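Local atomic coordinates of coenzyme A transferase (Yersinia pestis, PDB entry 3QLI), a protein that probably transfers coenzyme A from an acyl-CoA to a carboxylic acid such as acetate. Residues A[238-243]-A[265-270]. Numbering follows the deposited sequence.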
loop_
_atom_site.group_PDB
_atom_site.type_symbol
_atom_site.label_atom_id
_atom_site.label_comp_id
_atom_site.label_asym_id
_atom_site.label_seq_id
_atom_site.Cartn_x
_atom_site.Cartn_y
_atom_site.Cartn_z
ATOM N N LEU A 238 -2.613 19.232 -7.969
ATOM C CA LEU A 238 -1.538 18.514 -8.651
ATOM C C LEU A 238 -0.449 17.950 -7.744
ATOM O O LEU A 238 -0.001 18.606 -6.796
ATOM C CB LEU A 238 -0.858 19.447 -9.643
ATOM C CG LEU A 238 -1.707 20.080 -10.743
ATOM C CD1 LEU A 238 -0.841 21.035 -11.548
ATOM C CD2 LEU A 238 -2.289 18.986 -11.623
ATOM N N GLN A 239 -0.027 16.731 -8.059
ATOM C CA GLN A 239 1.286 16.230 -7.633
ATOM C C GLN A 239 2.018 15.792 -8.891
ATOM O O GLN A 239 1.415 15.161 -9.761
ATOM C CB GLN A 239 1.169 15.050 -6.675
ATOM C CG GLN A 239 2.522 14.364 -6.400
ATOM C CD GLN A 239 2.756 13.149 -7.288
ATOM O OE1 GLN A 239 1.805 12.529 -7.771
ATOM N NE2 GLN A 239 4.032 12.806 -7.511
ATOM N N MET A 240 3.297 16.145 -9.016
ATOM C CA MET A 240 4.094 15.543 -10.078
ATOM C C MET A 240 5.578 15.458 -9.747
ATOM O O MET A 240 6.044 16.104 -8.820
ATOM C CB MET A 240 3.878 16.241 -11.420
ATOM C CG MET A 240 4.257 17.697 -11.458
ATOM S SD MET A 240 3.788 18.367 -13.088
ATOM C CE MET A 240 2.007 18.412 -12.963
ATOM N N GLY A 241 6.301 14.650 -10.519
ATOM C CA GLY A 241 7.733 14.479 -10.339
ATOM C C GLY A 241 8.543 15.536 -11.074
ATOM O O GLY A 241 8.036 16.605 -11.429
ATOM N N VAL A 242 9.814 15.230 -11.310
ATOM C CA VAL A 242 10.719 16.143 -11.996
ATOM C C VAL A 242 11.024 15.599 -13.394
ATOM O O VAL A 242 10.818 14.416 -13.661
ATOM C CB VAL A 242 12.044 16.303 -11.218
ATOM C CG1 VAL A 242 11.810 17.015 -9.893
ATOM C CG2 VAL A 242 12.682 14.937 -10.983
ATOM N N GLY A 243 11.490 16.470 -14.287
ATOM C CA GLY A 243 11.889 16.050 -15.622
ATOM C C GLY A 243 11.261 16.850 -16.748
ATOM O O GLY A 243 10.463 17.764 -16.515
ATOM N N VAL A 265 7.556 16.229 -4.380
ATOM C CA VAL A 265 8.630 17.117 -4.815
ATOM C C VAL A 265 8.083 18.345 -5.558
ATOM O O VAL A 265 7.226 18.231 -6.449
ATOM C CB VAL A 265 9.671 16.388 -5.718
ATOM C CG1 VAL A 265 9.042 15.981 -7.016
ATOM C CG2 VAL A 265 10.878 17.293 -6.004
ATOM N N LEU A 266 8.584 19.517 -5.185
ATOM C CA LEU A 266 8.260 20.748 -5.909
ATOM C C LEU A 266 9.306 20.948 -7.005
ATOM O O LEU A 266 10.512 20.941 -6.727
ATOM C CB LEU A 266 8.246 21.955 -4.980
ATOM C CG LEU A 266 7.797 23.305 -5.561
ATOM C CD1 LEU A 266 6.324 23.255 -5.979
ATOM C CD2 LEU A 266 8.006 24.425 -4.529
ATOM N N ASN A 267 8.835 21.089 -8.244
ATOM C CA ASN A 267 9.705 21.165 -9.422
ATOM C C ASN A 267 9.514 22.483 -10.179
ATOM O O ASN A 267 8.550 23.215 -9.933
ATOM C CB ASN A 267 9.450 19.978 -10.363
ATOM C CG ASN A 267 8.057 20.005 -10.976
ATOM O OD1 ASN A 267 7.272 20.913 -10.718
ATOM N ND2 ASN A 267 7.751 19.011 -11.806
ATOM N N PRO A 268 10.436 22.798 -11.095
ATOM C CA PRO A 268 10.331 24.067 -11.831
ATOM C C PRO A 268 9.016 24.241 -12.612
ATOM O O PRO A 268 8.513 25.360 -12.710
ATOM C CB PRO A 268 11.526 24.006 -12.787
ATOM C CG PRO A 268 12.565 23.209 -11.989
ATOM C CD PRO A 268 11.739 22.135 -11.306
ATOM N N GLY A 269 8.469 23.161 -13.151
ATOM C CA GLY A 269 7.202 23.242 -13.864
ATOM C C GLY A 269 6.057 23.716 -12.987
ATOM O O GLY A 269 5.277 24.588 -13.381
ATOM N N LEU A 270 5.945 23.140 -11.788
ATOM C CA LEU A 270 4.890 23.533 -10.869
ATOM C C LEU A 270 5.073 24.976 -10.433
ATOM O O LEU A 270 4.103 25.720 -10.282
ATOM C CB LEU A 270 4.855 22.608 -9.640
ATOM C CG LEU A 270 4.239 21.223 -9.864
ATOM C CD1 LEU A 270 4.298 20.379 -8.591
ATOM C CD2 LEU A 270 2.795 21.345 -10.389
HETATM O O HOH W 1 6.200 14.674 -6.386
#
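Asn267 meets the backbone of Gly241, and its side chain is worth following outward. CB of Asn267 rests 3.8 Å from CG1 of Val242, the two side chains running past one another head to tail. A chi1 of 66° tucks CG over its own backbone, which lets the amide serve both segments. OD1 of Asn267 turns back to its own chain and caps helix 268-276, accepting from Leu270 N at 2.8 Å, with the donor tilted 33° from the carbonyl plane. ND2 of Asn267 reaches across to Gly241 O; at 2.5 Å and an N-H...O angle of 118° this bond is very short and bent, so its exact geometry is doubtful. ND2 of Asn267 also lies 3.7 Å from CG of Met240, whose chain crosses the amide at about a right angle.

Past the amide the contact turns apolar. The bend at chi3 of Met240 brings its CE to 4.0 Å from CD2 of Leu270, and that same leucine methyl, CD2 of Leu270, lies 3.8 Å from CD1 of Leu238. CG1 of Val265 packs on CA of Gly241 at 3.9 Å. One water links the segments here: it donates to Met240 O and accepts from Val265 N and Gln239 NE2.

Val242 belongs to a CoA site, and Glu264, next to Val265, is the residue to which CoA has been found covalently attached. The contact joins the segment that carries strand 237-240, which lies between strands 260-261 and 332-337, to strand 265-266, paired with 295-296, and the start of helix 268-276, with Pro246 of helix 244-252 packed against both Met240 and Asn267.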